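PDB 4O8V: probable alginate O-acetylase AlgJ, which probably adds acetyl groups to O-2 and O-3 of mannuronate residues in alginate, working with AlgI and AlgF at the inner membrane. Local coordinates for residues 44-49 with 95-100; 52-57 with 260-265; 56-61 with 86-91. One frame throughout, in Å; residues are numbered along the deposited sequence.

Contacts 2 and 3 use strand 55-61, an outermost strand of the parallel sheet; contact 1 lies beside it, R46 touching L56. Contact 3 lies deepest: entirely buried, it packs helix 84-94 on the strand through an isoleucine and two rings. Contacts 1 and 2 lie farther out, their centres about 16 and 19 Å from the centre of the chain, at different sides of the end of helix 31-51. In contact 1 the helix meets the loop after helix 84-94 by an arginine-to-carbonyl bond, suited to a partly exposed place; in contact 2 aromatic overlap ties the helix-to-strand turn to helix 260-264. They join: L49 packs on F262, and F98 bonds through its backbone to L58.

Contact 1 (44-49 with 95-100); sequences GVRDTL and ANVFAP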
ATOM      1  N   GLY A  44      13.964  -8.832  -7.533  1.00 24.38           N
ATOM      2  CA  GLY A  44      13.830 -10.234  -7.901  1.00 28.83           C
ATOM      3  C   GLY A  44      12.391 -10.589  -8.223  1.00 29.97           C
ATOM      4  O   GLY A  44      12.106 -11.368  -9.136  1.00 28.55           O
ATOM      5  N   VAL A  45      11.473 -10.004  -7.470  1.00 26.05           N
ATOM      6  CA  VAL A  45      10.054 -10.184  -7.738  1.00 25.89           C
ATOM      7  C   VAL A  45       9.695  -9.612  -9.111  1.00 26.21           C
ATOM      8  O   VAL A  45       9.021 -10.278  -9.902  1.00 26.01           O
ATOM      9  CB  VAL A  45       9.191  -9.533  -6.646  1.00 29.29           C
ATOM     10  CG1 VAL A  45       7.768  -9.399  -7.129  1.00 25.05           C
ATOM     11  CG2 VAL A  45       9.280 -10.361  -5.341  1.00 27.21           C
ATOM     12  N   ARG A  46      10.156  -8.398  -9.402  1.00 24.11           N
ATOM     13  CA  ARG A  46       9.945  -7.781 -10.715  1.00 26.24           C
ATOM     14  C   ARG A  46      10.435  -8.687 -11.844  1.00 31.17           C
ATOM     15  O   ARG A  46       9.756  -8.858 -12.863  1.00 32.12           O
ATOM     16  CB  ARG A  46      10.656  -6.435 -10.804  1.00 26.89           C
ATOM     17  CG  ARG A  46      10.569  -5.758 -12.163  1.00 35.07           C
ATOM     18  CD  ARG A  46      11.962  -5.608 -12.794  1.00 38.36           C
ATOM     19  NE  ARG A  46      11.922  -4.937 -14.090  1.00 46.94           N
ATOM     20  CZ  ARG A  46      12.175  -5.532 -15.255  1.00 48.54           C
ATOM     21  NH1 ARG A  46      12.498  -6.815 -15.285  1.00 46.37           N
ATOM     22  NH2 ARG A  46      12.114  -4.840 -16.388  1.00 50.09           N
ATOM     23  N   ASP A  47      11.623  -9.252 -11.668  1.00 29.45           N
ATOM     24  CA  ASP A  47      12.208 -10.083 -12.716  1.00 30.68           C
ATOM     25  C   ASP A  47      11.417 -11.394 -12.872  1.00 30.16           C
ATOM     26  O   ASP A  47      11.199 -11.876 -13.997  1.00 33.72           O
ATOM     27  CB  ASP A  47      13.680 -10.391 -12.408  1.00 30.07           C
ATOM     28  CG  ASP A  47      14.584  -9.174 -12.529  1.00 35.95           C
ATOM     29  OD1 ASP A  47      14.157  -8.105 -13.044  1.00 36.82           O
ATOM     30  OD2 ASP A  47      15.753  -9.292 -12.113  1.00 37.98           O
ATOM     31  N   THR A  48      11.002 -11.971 -11.746  1.00 27.77           N
ATOM     32  CA  THR A  48      10.204 -13.202 -11.744  1.00 31.11           C
ATOM     33  C   THR A  48       8.853 -13.000 -12.465  1.00 30.78           C
ATOM     34  O   THR A  48       8.453 -13.809 -13.313  1.00 30.67           O
ATOM     35  CB  THR A  48       9.954 -13.687 -10.305  1.00 30.53           C
ATOM     36  OG1 THR A  48      11.199 -14.029  -9.696  1.00 30.37           O
ATOM     37  CG2 THR A  48       9.024 -14.889 -10.275  1.00 33.46           C
ATOM     38  N   LEU A  49       8.167 -11.909 -12.136  1.00 27.48           N
ATOM     39  CA  LEU A  49       6.911 -11.567 -12.790  1.00 26.54           C
ATOM     40  C   LEU A  49       7.124 -11.419 -14.294  1.00 30.19           C
ATOM     41  O   LEU A  49       6.359 -11.975 -15.087  1.00 32.95           O
ATOM     42  CB  LEU A  49       6.315 -10.282 -12.216  1.00 26.65           C
ATOM     43  CG  LEU A  49       5.765 -10.423 -10.779  1.00 24.21           C
ATOM     44  CD1 LEU A  49       5.359  -9.059 -10.208  1.00 23.27           C
ATOM     45  CD2 LEU A  49       4.555 -11.334 -10.750  1.00 25.21           C
ATOM     46  N   ALA A  95      16.420  -0.047 -10.138  1.00 40.12           N
ATOM     47  CA  ALA A  95      16.124  -1.467 -10.306  1.00 37.10           C
ATOM     48  C   ALA A  95      15.227  -1.764 -11.509  1.00 39.65           C
ATOM     49  O   ALA A  95      14.811  -2.911 -11.700  1.00 40.58           O
ATOM     50  CB  ALA A  95      15.469  -2.007  -9.037  1.00 34.27           C
ATOM     51  N   ASN A  96      14.921  -0.739 -12.303  1.00 36.30           N
ATOM     52  CA  ASN A  96      13.978  -0.865 -13.421  1.00 40.19           C
ATOM     53  C   ASN A  96      12.597  -1.333 -12.983  1.00 35.94           C
ATOM     54  O   ASN A  96      11.933  -2.089 -13.693  1.00 36.56           O
ATOM     55  CB  ASN A  96      14.526  -1.821 -14.490  1.00 43.88           C
ATOM     56  CG  ASN A  96      15.939  -1.485 -14.888  1.00 49.25           C
ATOM     57  OD1 ASN A  96      16.906  -2.050 -14.355  1.00 48.64           O
ATOM     58  ND2 ASN A  96      16.078  -0.537 -15.818  1.00 52.67           N
ATOM     59  N   VAL A  97      12.172  -0.881 -11.804  1.00 31.62           N
ATOM     60  CA  VAL A  97      10.838  -1.156 -11.302  1.00 28.06           C
ATOM     61  C   VAL A  97       9.950   0.065 -11.543  1.00 34.16           C
ATOM     62  O   VAL A  97      10.306   1.181 -11.165  1.00 36.39           O
ATOM     63  CB  VAL A  97      10.879  -1.517  -9.807  1.00 28.57           C
ATOM     64  CG1 VAL A  97       9.472  -1.577  -9.213  1.00 30.81           C
ATOM     65  CG2 VAL A  97      11.609  -2.862  -9.630  1.00 31.52           C
ATOM     66  N   PHE A  98       8.811  -0.154 -12.193  1.00 32.28           N
ATOM     67  CA  PHE A  98       7.856   0.914 -12.509  1.00 30.68           C
ATOM     68  C   PHE A  98       7.021   1.296 -11.287  1.00 28.27           C
ATOM     69  O   PHE A  98       6.229   0.480 -10.788  1.00 26.39           O
ATOM     70  CB  PHE A  98       6.958   0.463 -13.658  1.00 30.95           C
ATOM     71  CG  PHE A  98       5.999   1.509 -14.143  1.00 34.41           C
ATOM     72  CD1 PHE A  98       6.447   2.765 -14.519  1.00 39.11           C
ATOM     73  CD2 PHE A  98       4.650   1.226 -14.252  1.00 36.47           C
ATOM     74  CE1 PHE A  98       5.558   3.731 -14.987  1.00 40.01           C
ATOM     75  CE2 PHE A  98       3.761   2.177 -14.733  1.00 37.51           C
ATOM     76  CZ  PHE A  98       4.217   3.436 -15.089  1.00 36.90           C
ATOM     77  N   ALA A  99       7.184   2.532 -10.817  1.00 28.39           N
ATOM     78  CA  ALA A  99       6.550   2.975  -9.570  1.00 24.72           C
ATOM     79  C   ALA A  99       5.996   4.385  -9.723  1.00 27.43           C
ATOM     80  O   ALA A  99       6.690   5.370  -9.459  1.00 27.13           O
ATOM     81  CB  ALA A  99       7.544   2.920  -8.396  1.00 28.13           C
ATOM     82  N   PRO A 100       4.741   4.483 -10.162  1.00 28.84           N
ATOM     83  CA  PRO A 100       4.102   5.792 -10.349  1.00 28.94           C
ATOM     84  C   PRO A 100       4.040   6.593  -9.054  1.00 27.26           C
ATOM     85  O   PRO A 100       3.900   6.043  -7.963  1.00 26.15           O
ATOM     86  CB  PRO A 100       2.695   5.427 -10.837  1.00 30.16           C
ATOM     87  CG  PRO A 100       2.865   4.048 -11.465  1.00 31.48           C
ATOM     88  CD  PRO A 100       3.869   3.368 -10.577  1.00 29.70           C
TER
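The shortest polar bond between helix 31-51 and the loop 95-100 runs from R46 NE to the carbonyl oxygen N96 O, 2.9 Å away. The N-H points fairly straight at it, at 155°, and the oxygen lies near the guanidinium plane, at its edge. The donor, in turn, stands well above the carbonyl plane and is not directed at a lone pair. R46 gets there by sending CG anti to its backbone N (chi1 176°) and then bending at chi2, which turns the chain across the loop. Its aliphatic part is used as well: CB passes V97 CG2 at 3.9 Å, the two side chains sliding past each other in opposite directions, while CD lies 3.6 Å from N96 O. The other end of the guanidinium looks back to its own helix, where NH1 bonds Q50 OE1 and makes a bent salt bridge with D47 OD1 at 3.1 Å, on the carboxylate's anti side and tilted from the guanidinium plane. Gripped at both NE and NH1, the group is hindered from turning. An asparagine suits position 96, since this residue ends helix 84-94 in a Schellman motif and takes positive phi readily; V97, next along, meets R46 through CG2 and also packs on L58. R300 binds both sides of the contact, through D47 OD2 on one and A95 O and N96 OD1 on the other. With an alanine in place of R46, N96 O would probably be left without this donor and D47 without one of its two positive partners. Because R46 supplies both hydrocarbon for V97 and charge for D47, it can span from buried V97 to exposed N96, and the positive charges of R46 and R300 are probably balanced in part by D47.

Contact 2 (52-57 with 260-265); sequences HGSQLV and DAFKNA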
ATOM      1  N   HIS A  52       7.336 -14.516 -16.364  1.00 28.81           N
ATOM      2  CA  HIS A  52       6.050 -15.174 -16.555  1.00 37.67           C
ATOM      3  C   HIS A  52       5.111 -14.328 -17.402  1.00 38.28           C
ATOM      4  O   HIS A  52       3.937 -14.657 -17.549  1.00 38.61           O
ATOM      5  CB  HIS A  52       5.399 -15.467 -15.197  1.00 40.10           C
ATOM      6  CG  HIS A  52       6.062 -16.582 -14.454  1.00 45.05           C
ATOM      7  ND1 HIS A  52       7.364 -16.504 -14.008  1.00 48.99           N
ATOM      8  CD2 HIS A  52       5.621 -17.817 -14.115  1.00 48.53           C
ATOM      9  CE1 HIS A  52       7.694 -17.639 -13.415  1.00 50.57           C
ATOM     10  NE2 HIS A  52       6.653 -18.451 -13.465  1.00 51.34           N
ATOM     11  N   GLY A  53       5.627 -13.216 -17.920  1.00 34.79           N
ATOM     12  CA  GLY A  53       4.848 -12.326 -18.761  1.00 39.62           C
ATOM     13  C   GLY A  53       3.949 -11.355 -18.020  1.00 36.19           C
ATOM     14  O   GLY A  53       2.998 -10.844 -18.612  1.00 36.67           O
ATOM     15  N   SER A  54       4.232 -11.115 -16.734  1.00 32.42           N
ATOM     16  CA  SER A  54       3.489 -10.144 -15.922  1.00 32.67           C
ATOM     17  C   SER A  54       4.270  -8.847 -15.709  1.00 31.62           C
ATOM     18  O   SER A  54       5.442  -8.880 -15.326  1.00 32.93           O
ATOM     19  CB  SER A  54       3.144 -10.721 -14.539  1.00 31.92           C
ATOM     20  OG  SER A  54       2.293 -11.839 -14.638  1.00 35.21           O
ATOM     21  N   GLN A  55       3.611  -7.716 -15.951  0.61 29.85           N
ATOM     22  CA  GLN A  55       4.200  -6.405 -15.704  0.61 30.42           C
ATOM     23  C   GLN A  55       3.914  -5.947 -14.281  0.61 28.31           C
ATOM     24  O   GLN A  55       2.760  -5.922 -13.837  0.61 27.20           O
ATOM     25  CB  GLN A  55       3.667  -5.359 -16.690  0.61 32.67           C
ATOM     26  CG  GLN A  55       4.111  -5.568 -18.127  0.61 37.59           C
ATOM     27  CD  GLN A  55       5.591  -5.286 -18.334  0.61 41.79           C
ATOM     28  OE1 GLN A  55       6.237  -4.636 -17.507  0.61 39.58           O
ATOM     29  NE2 GLN A  55       6.135  -5.771 -19.443  0.61 49.55           N
ATOM     30  N   LEU A  56       4.971  -5.577 -13.573  1.00 27.14           N
ATOM     31  CA  LEU A  56       4.836  -5.087 -12.205  1.00 26.27           C
ATOM     32  C   LEU A  56       4.597  -3.595 -12.176  1.00 25.69           C
ATOM     33  O   LEU A  56       5.331  -2.837 -12.808  1.00 28.74           O
ATOM     34  CB  LEU A  56       6.084  -5.399 -11.399  1.00 27.08           C
ATOM     35  CG  LEU A  56       6.114  -4.794  -9.986  1.00 26.83           C
ATOM     36  CD1 LEU A  56       4.922  -5.263  -9.121  1.00 26.96           C
ATOM     37  CD2 LEU A  56       7.452  -5.099  -9.319  1.00 27.33           C
ATOM     38  N   VAL A  57       3.571  -3.189 -11.444  1.00 26.38           N
ATOM     39  CA  VAL A  57       3.366  -1.783 -11.141  1.00 24.21           C
ATOM     40  C   VAL A  57       3.415  -1.652  -9.615  1.00 25.92           C
ATOM     41  O   VAL A  57       2.497  -2.083  -8.887  1.00 25.20           O
ATOM     42  CB  VAL A  57       2.033  -1.245 -11.686  1.00 27.57           C
ATOM     43  CG1 VAL A  57       1.878   0.246 -11.319  1.00 29.04           C
ATOM     44  CG2 VAL A  57       1.921  -1.445 -13.177  1.00 27.24           C
ATOM     45  N   ASP A 260      -0.657 -21.506  -7.115  1.00 43.60           N
ATOM     46  CA  ASP A 260      -1.215 -22.086  -8.326  1.00 47.66           C
ATOM     47  C   ASP A 260      -1.825 -21.011  -9.227  1.00 49.43           C
ATOM     48  O   ASP A 260      -1.728 -21.105 -10.452  1.00 54.00           O
ATOM     49  CB  ASP A 260      -2.257 -23.145  -7.971  1.00 55.79           C
ATOM     50  CG  ASP A 260      -1.627 -24.462  -7.546  1.00 61.48           C
ATOM     51  OD1 ASP A 260      -0.420 -24.481  -7.229  1.00 61.40           O
ATOM     52  OD2 ASP A 260      -2.342 -25.482  -7.531  1.00 67.99           O
ATOM     53  N   ALA A 261      -2.435 -19.988  -8.623  1.00 44.56           N
ATOM     54  CA  ALA A 261      -3.060 -18.915  -9.387  1.00 43.02           C
ATOM     55  C   ALA A 261      -2.066 -18.240 -10.326  1.00 41.92           C
ATOM     56  O   ALA A 261      -2.338 -18.052 -11.508  1.00 44.13           O
ATOM     57  CB  ALA A 261      -3.673 -17.887  -8.461  1.00 43.53           C
ATOM     58  N   PHE A 262      -0.902 -17.898  -9.794  1.00 40.51           N
ATOM     59  CA  PHE A 262       0.134 -17.267 -10.593  1.00 37.66           C
ATOM     60  C   PHE A 262       0.782 -18.228 -11.600  1.00 42.45           C
ATOM     61  O   PHE A 262       0.970 -17.877 -12.756  1.00 45.77           O
ATOM     62  CB  PHE A 262       1.209 -16.693  -9.691  1.00 32.84           C
ATOM     63  CG  PHE A 262       2.345 -16.093 -10.438  1.00 33.01           C
ATOM     64  CD1 PHE A 262       2.144 -14.976 -11.240  1.00 32.88           C
ATOM     65  CD2 PHE A 262       3.613 -16.646 -10.355  1.00 33.21           C
ATOM     66  CE1 PHE A 262       3.188 -14.422 -11.946  1.00 34.28           C
ATOM     67  CE2 PHE A 262       4.667 -16.089 -11.042  1.00 34.84           C
ATOM     68  CZ  PHE A 262       4.456 -14.970 -11.840  1.00 32.71           C
ATOM     69  N   LYS A 263       1.148 -19.420 -11.133  1.00 43.52           N
ATOM     70  CA  LYS A 263       1.843 -20.401 -11.964  1.00 49.02           C
ATOM     71  C   LYS A 263       0.994 -20.857 -13.145  1.00 52.01           C
ATOM     72  O   LYS A 263       1.533 -21.225 -14.187  1.00 54.75           O
ATOM     73  CB  LYS A 263       2.259 -21.623 -11.132  1.00 53.16           C
ATOM     74  CG  LYS A 263       3.502 -21.408 -10.269  1.00 56.92           C
ATOM     75  CD  LYS A 263       3.765 -22.600  -9.354  1.00 60.37           C
ATOM     76  CE  LYS A 263       4.860 -22.292  -8.349  1.00 59.96           C
ATOM     77  NZ  LYS A 263       4.993 -23.375  -7.341  1.00 63.65           N
ATOM     78  N   ASN A 264      -0.327 -20.830 -12.994  1.00 51.85           N
ATOM     79  CA  ASN A 264      -1.200 -21.386 -14.028  1.00 60.59           C
ATOM     80  C   ASN A 264      -1.913 -20.346 -14.874  1.00 60.74           C
ATOM     81  O   ASN A 264      -2.545 -20.681 -15.875  1.00 65.98           O
ATOM     82  CB  ASN A 264      -2.236 -22.312 -13.397  1.00 68.23           C
ATOM     83  CG  ASN A 264      -1.655 -23.658 -13.029  1.00 76.66           C
ATOM     84  OD1 ASN A 264      -0.817 -24.201 -13.750  1.00 81.42           O
ATOM     85  ND2 ASN A 264      -2.090 -24.202 -11.898  1.00 78.63           N
ATOM     86  N   ALA A 265      -1.810 -19.086 -14.479  1.00 51.75           N
ATOM     87  CA  ALA A 265      -2.515 -18.025 -15.187  1.00 49.79           C
ATOM     88  C   ALA A 265      -1.944 -16.674 -14.783  1.00 49.63           C
ATOM     89  O   ALA A 265      -2.604 -15.889 -14.101  1.00 51.73           O
TER
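The imidazole of H52 lies across the end of the F262 ring, with F262 CE2 over the centre of one imidazole face, 3.6 Å above its plane. The ring planes differ by 34° and the centroids are 4.7 Å apart, an oblique aromatic pair. F262 CZ reaches further back, touching H52 CB and CG at 3.5 Å each. Phenylalanine suits this place because, with CG anti to the backbone N (chi1 177°), its ring extends from helix 260-264 to L49 of helix 31-51; Y256 meets it too. H52 is more exposed, and its ND1 bonds T48 O in the last turn of helix 31-51, just before it, which steadies the ring over its partner. At the edge of the phenylalanine, S54 OG comes to 3.8 Å from F262 CE1; this small hydroxyl is bonded to P267 O. Between H52 and S54, G53, at positive phi, is the C-prime residue of the Schellman motif ending helix 31-51. The arrangement is that of an alpha/beta fold of the SGNH hydrolase type: two helix-to-strand connections packed together where the neighbouring parallel strands 55-61 and 269-275 begin.

Contact 3 (56-61 with 86-91); sequences LVLAIV and NQFHAQ
F88 is the first residue of segment 86-91, on helix 84-94, to meet the strand, its ring lying against both I60 and L58. I60 CD1 sits over one face of it, 3.9 Å from the centroid, a CH-pi contact displaced toward the rim, and I60 CG2 touches F88 CD2 at 3.6 Å. L58, crossing the phenylalanine at about a right angle, brings its CD2 to 4.0 Å from F88 CE1. H89 comes next and takes the same methyl: I60 CD1 stands 3.6 Å from the centroid of the imidazole and only 4° off its normal, almost exactly above the middle. One methyl thus serves two rings. Isoleucine suits the place because its branches part at CB, with CG1 beside the backbone N (chi1 -60°), which leaves CG2 anti to it, CG1 carrying CD1 between the rings. A histidine adds what a purely apolar ring could not: at its edge, in plane, a water oxygen lies 2.9 Å from H89 NE2 and 2.7 Å from I60 O, joining the two. The axes of segments 56-61 and 86-91 approach to 10.0 Å and run nearly antiparallel, at 166°. F88 also meets F274 of strand 269-275 edge-to-face and I42 of helix 31-51, whereas V57 and A59 pack on L135 of helix 125-141, so that strand 55-61 lies between two helical layers.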
ATOM      1  N   LEU A  56       4.971  -5.577 -13.573  1.00 27.14           N
ATOM      2  CA  LEU A  56       4.836  -5.087 -12.205  1.00 26.27           C
ATOM      3  C   LEU A  56       4.597  -3.595 -12.176  1.00 25.69           C
ATOM      4  O   LEU A  56       5.331  -2.837 -12.808  1.00 28.74           O
ATOM      5  CB  LEU A  56       6.084  -5.399 -11.399  1.00 27.08           C
ATOM      6  CG  LEU A  56       6.114  -4.794  -9.986  1.00 26.83           C
ATOM      7  CD1 LEU A  56       4.922  -5.263  -9.121  1.00 26.96           C
ATOM      8  CD2 LEU A  56       7.452  -5.099  -9.319  1.00 27.33           C
ATOM      9  N   VAL A  57       3.571  -3.189 -11.444  1.00 26.38           N
ATOM     10  CA  VAL A  57       3.366  -1.783 -11.141  1.00 24.21           C
ATOM     11  C   VAL A  57       3.415  -1.652  -9.615  1.00 25.92           C
ATOM     12  O   VAL A  57       2.497  -2.083  -8.887  1.00 25.20           O
ATOM     13  CB  VAL A  57       2.033  -1.245 -11.686  1.00 27.57           C
ATOM     14  CG1 VAL A  57       1.878   0.246 -11.319  1.00 29.04           C
ATOM     15  CG2 VAL A  57       1.921  -1.445 -13.177  1.00 27.24           C
ATOM     16  N   LEU A  58       4.521  -1.102  -9.129  1.00 23.59           N
ATOM     17  CA  LEU A  58       4.739  -0.948  -7.699  1.00 21.42           C
ATOM     18  C   LEU A  58       4.006   0.295  -7.243  1.00 24.28           C
ATOM     19  O   LEU A  58       4.144   1.340  -7.871  1.00 25.44           O
ATOM     20  CB  LEU A  58       6.236  -0.848  -7.386  1.00 22.66           C
ATOM     21  CG  LEU A  58       6.638  -0.708  -5.915  1.00 25.54           C
ATOM     22  CD1 LEU A  58       6.215  -1.954  -5.107  1.00 24.44           C
ATOM     23  CD2 LEU A  58       8.152  -0.489  -5.815  1.00 26.88           C
ATOM     24  N   ALA A  59       3.237   0.175  -6.159  1.00 24.54           N
ATOM     25  CA  ALA A  59       2.450   1.302  -5.645  1.00 25.10           C
ATOM     26  C   ALA A  59       2.985   1.685  -4.266  1.00 23.29           C
ATOM     27  O   ALA A  59       2.588   1.112  -3.239  1.00 24.59           O
ATOM     28  CB  ALA A  59       0.986   0.954  -5.582  1.00 26.62           C
ATOM     29  N   ILE A  60       3.926   2.627  -4.255  1.00 22.24           N
ATOM     30  CA  ILE A  60       4.567   3.035  -2.995  1.00 23.00           C
ATOM     31  C   ILE A  60       3.628   4.008  -2.272  1.00 24.50           C
ATOM     32  O   ILE A  60       3.413   5.114  -2.748  1.00 25.93           O
ATOM     33  CB  ILE A  60       5.949   3.710  -3.239  1.00 24.39           C
ATOM     34  CG1 ILE A  60       6.913   2.758  -3.961  1.00 28.04           C
ATOM     35  CG2 ILE A  60       6.579   4.177  -1.894  1.00 23.94           C
ATOM     36  CD1 ILE A  60       8.155   3.489  -4.495  1.00 27.68           C
ATOM     37  N   VAL A  61       3.050   3.591  -1.146  1.00 24.40           N
ATOM     38  CA  VAL A  61       2.123   4.472  -0.416  1.00 25.17           C
ATOM     39  C   VAL A  61       2.902   5.398   0.510  1.00 27.54           C
ATOM     40  O   VAL A  61       3.674   4.948   1.339  1.00 24.56           O
ATOM     41  CB  VAL A  61       1.110   3.676   0.418  1.00 24.71           C
ATOM     42  CG1 VAL A  61       0.006   4.620   0.977  1.00 22.44           C
ATOM     43  CG2 VAL A  61       0.481   2.578  -0.443  1.00 27.76           C
ATOM     44  N   ASN A  86      11.200   9.404  -1.347  1.00 29.83           N
ATOM     45  CA  ASN A  86      12.026   9.775  -2.484  1.00 29.40           C
ATOM     46  C   ASN A  86      13.109   8.741  -2.781  1.00 33.26           C
ATOM     47  O   ASN A  86      13.327   8.368  -3.935  1.00 30.18           O
ATOM     48  CB  ASN A  86      12.669  11.149  -2.225  1.00 30.87           C
ATOM     49  CG  ASN A  86      13.537  11.639  -3.383  1.00 32.63           C
ATOM     50  OD1 ASN A  86      13.107  11.701  -4.540  1.00 33.34           O
ATOM     51  ND2 ASN A  86      14.763  12.006  -3.069  1.00 32.40           N
ATOM     52  N   GLN A  87      13.792   8.273  -1.740  1.00 33.61           N
ATOM     53  CA  GLN A  87      14.846   7.283  -1.940  1.00 34.27           C
ATOM     54  C   GLN A  87      14.291   5.929  -2.382  1.00 28.93           C
ATOM     55  O   GLN A  87      14.941   5.220  -3.152  1.00 31.88           O
ATOM     56  CB  GLN A  87      15.684   7.132  -0.663  1.00 36.94           C
ATOM     57  CG  GLN A  87      16.575   8.346  -0.367  1.00 46.64           C
ATOM     58  CD  GLN A  87      17.629   8.620  -1.464  1.00 57.51           C
ATOM     59  OE1 GLN A  87      18.037   7.714  -2.205  1.00 59.38           O
ATOM     60  NE2 GLN A  87      18.066   9.874  -1.563  1.00 61.34           N
ATOM     61  N   PHE A  88      13.111   5.563  -1.884  1.00 24.61           N
ATOM     62  CA  PHE A  88      12.418   4.349  -2.342  1.00 28.34           C
ATOM     63  C   PHE A  88      12.158   4.469  -3.857  1.00 28.20           C
ATOM     64  O   PHE A  88      12.475   3.568  -4.648  1.00 24.79           O
ATOM     65  CB  PHE A  88      11.109   4.162  -1.563  1.00 25.29           C
ATOM     66  CG  PHE A  88      10.506   2.770  -1.628  1.00 24.91           C
ATOM     67  CD1 PHE A  88      10.921   1.831  -2.562  1.00 25.84           C
ATOM     68  CD2 PHE A  88       9.474   2.425  -0.758  1.00 28.59           C
ATOM     69  CE1 PHE A  88      10.335   0.566  -2.605  1.00 27.71           C
ATOM     70  CE2 PHE A  88       8.891   1.171  -0.792  1.00 29.34           C
ATOM     71  CZ  PHE A  88       9.322   0.235  -1.717  1.00 28.12           C
ATOM     72  N   HIS A  89      11.597   5.599  -4.270  1.00 26.17           N
ATOM     73  CA  HIS A  89      11.354   5.808  -5.690  1.00 25.77           C
ATOM     74  C   HIS A  89      12.645   5.778  -6.511  1.00 27.65           C
ATOM     75  O   HIS A  89      12.692   5.159  -7.567  1.00 30.10           O
ATOM     76  CB  HIS A  89      10.617   7.118  -5.928  1.00 25.94           C
ATOM     77  CG  HIS A  89       9.135   6.970  -5.885  1.00 26.86           C
ATOM     78  ND1 HIS A  89       8.417   6.426  -6.931  1.00 25.89           N
ATOM     79  CD2 HIS A  89       8.235   7.255  -4.910  1.00 28.85           C
ATOM     80  CE1 HIS A  89       7.133   6.416  -6.616  1.00 28.64           C
ATOM     81  NE2 HIS A  89       6.996   6.908  -5.392  1.00 30.65           N
ATOM     82  N   ALA A  90      13.692   6.431  -6.014  1.00 26.91           N
ATOM     83  CA  ALA A  90      14.956   6.468  -6.720  1.00 28.28           C
ATOM     84  C   ALA A  90      15.539   5.063  -6.870  1.00 28.77           C
ATOM     85  O   ALA A  90      16.062   4.710  -7.936  1.00 32.63           O
ATOM     86  CB  ALA A  90      15.946   7.378  -6.005  1.00 31.64           C
ATOM     87  N   GLN A  91      15.469   4.265  -5.805  1.00 27.13           N
ATOM     88  CA  GLN A  91      16.041   2.903  -5.854  1.00 27.91           C
ATOM     89  C   GLN A  91      15.202   1.967  -6.726  1.00 31.29           C
ATOM     90  O   GLN A  91      15.736   1.085  -7.420  1.00 33.07           O
ATOM     91  CB  GLN A  91      16.169   2.313  -4.447  1.00 32.42           C
ATOM     92  CG  GLN A  91      17.269   2.925  -3.623  1.00 42.78           C
ATOM     93  CD  GLN A  91      18.599   2.272  -3.887  1.00 53.55           C
ATOM     94  OE1 GLN A  91      18.705   1.333  -4.688  1.00 56.62           O
ATOM     95  NE2 GLN A  91      19.629   2.752  -3.205  1.00 59.00           N
TER
HETATM   96  O   HOH W   1       4.184   6.376  -4.994  1.00 24.70           O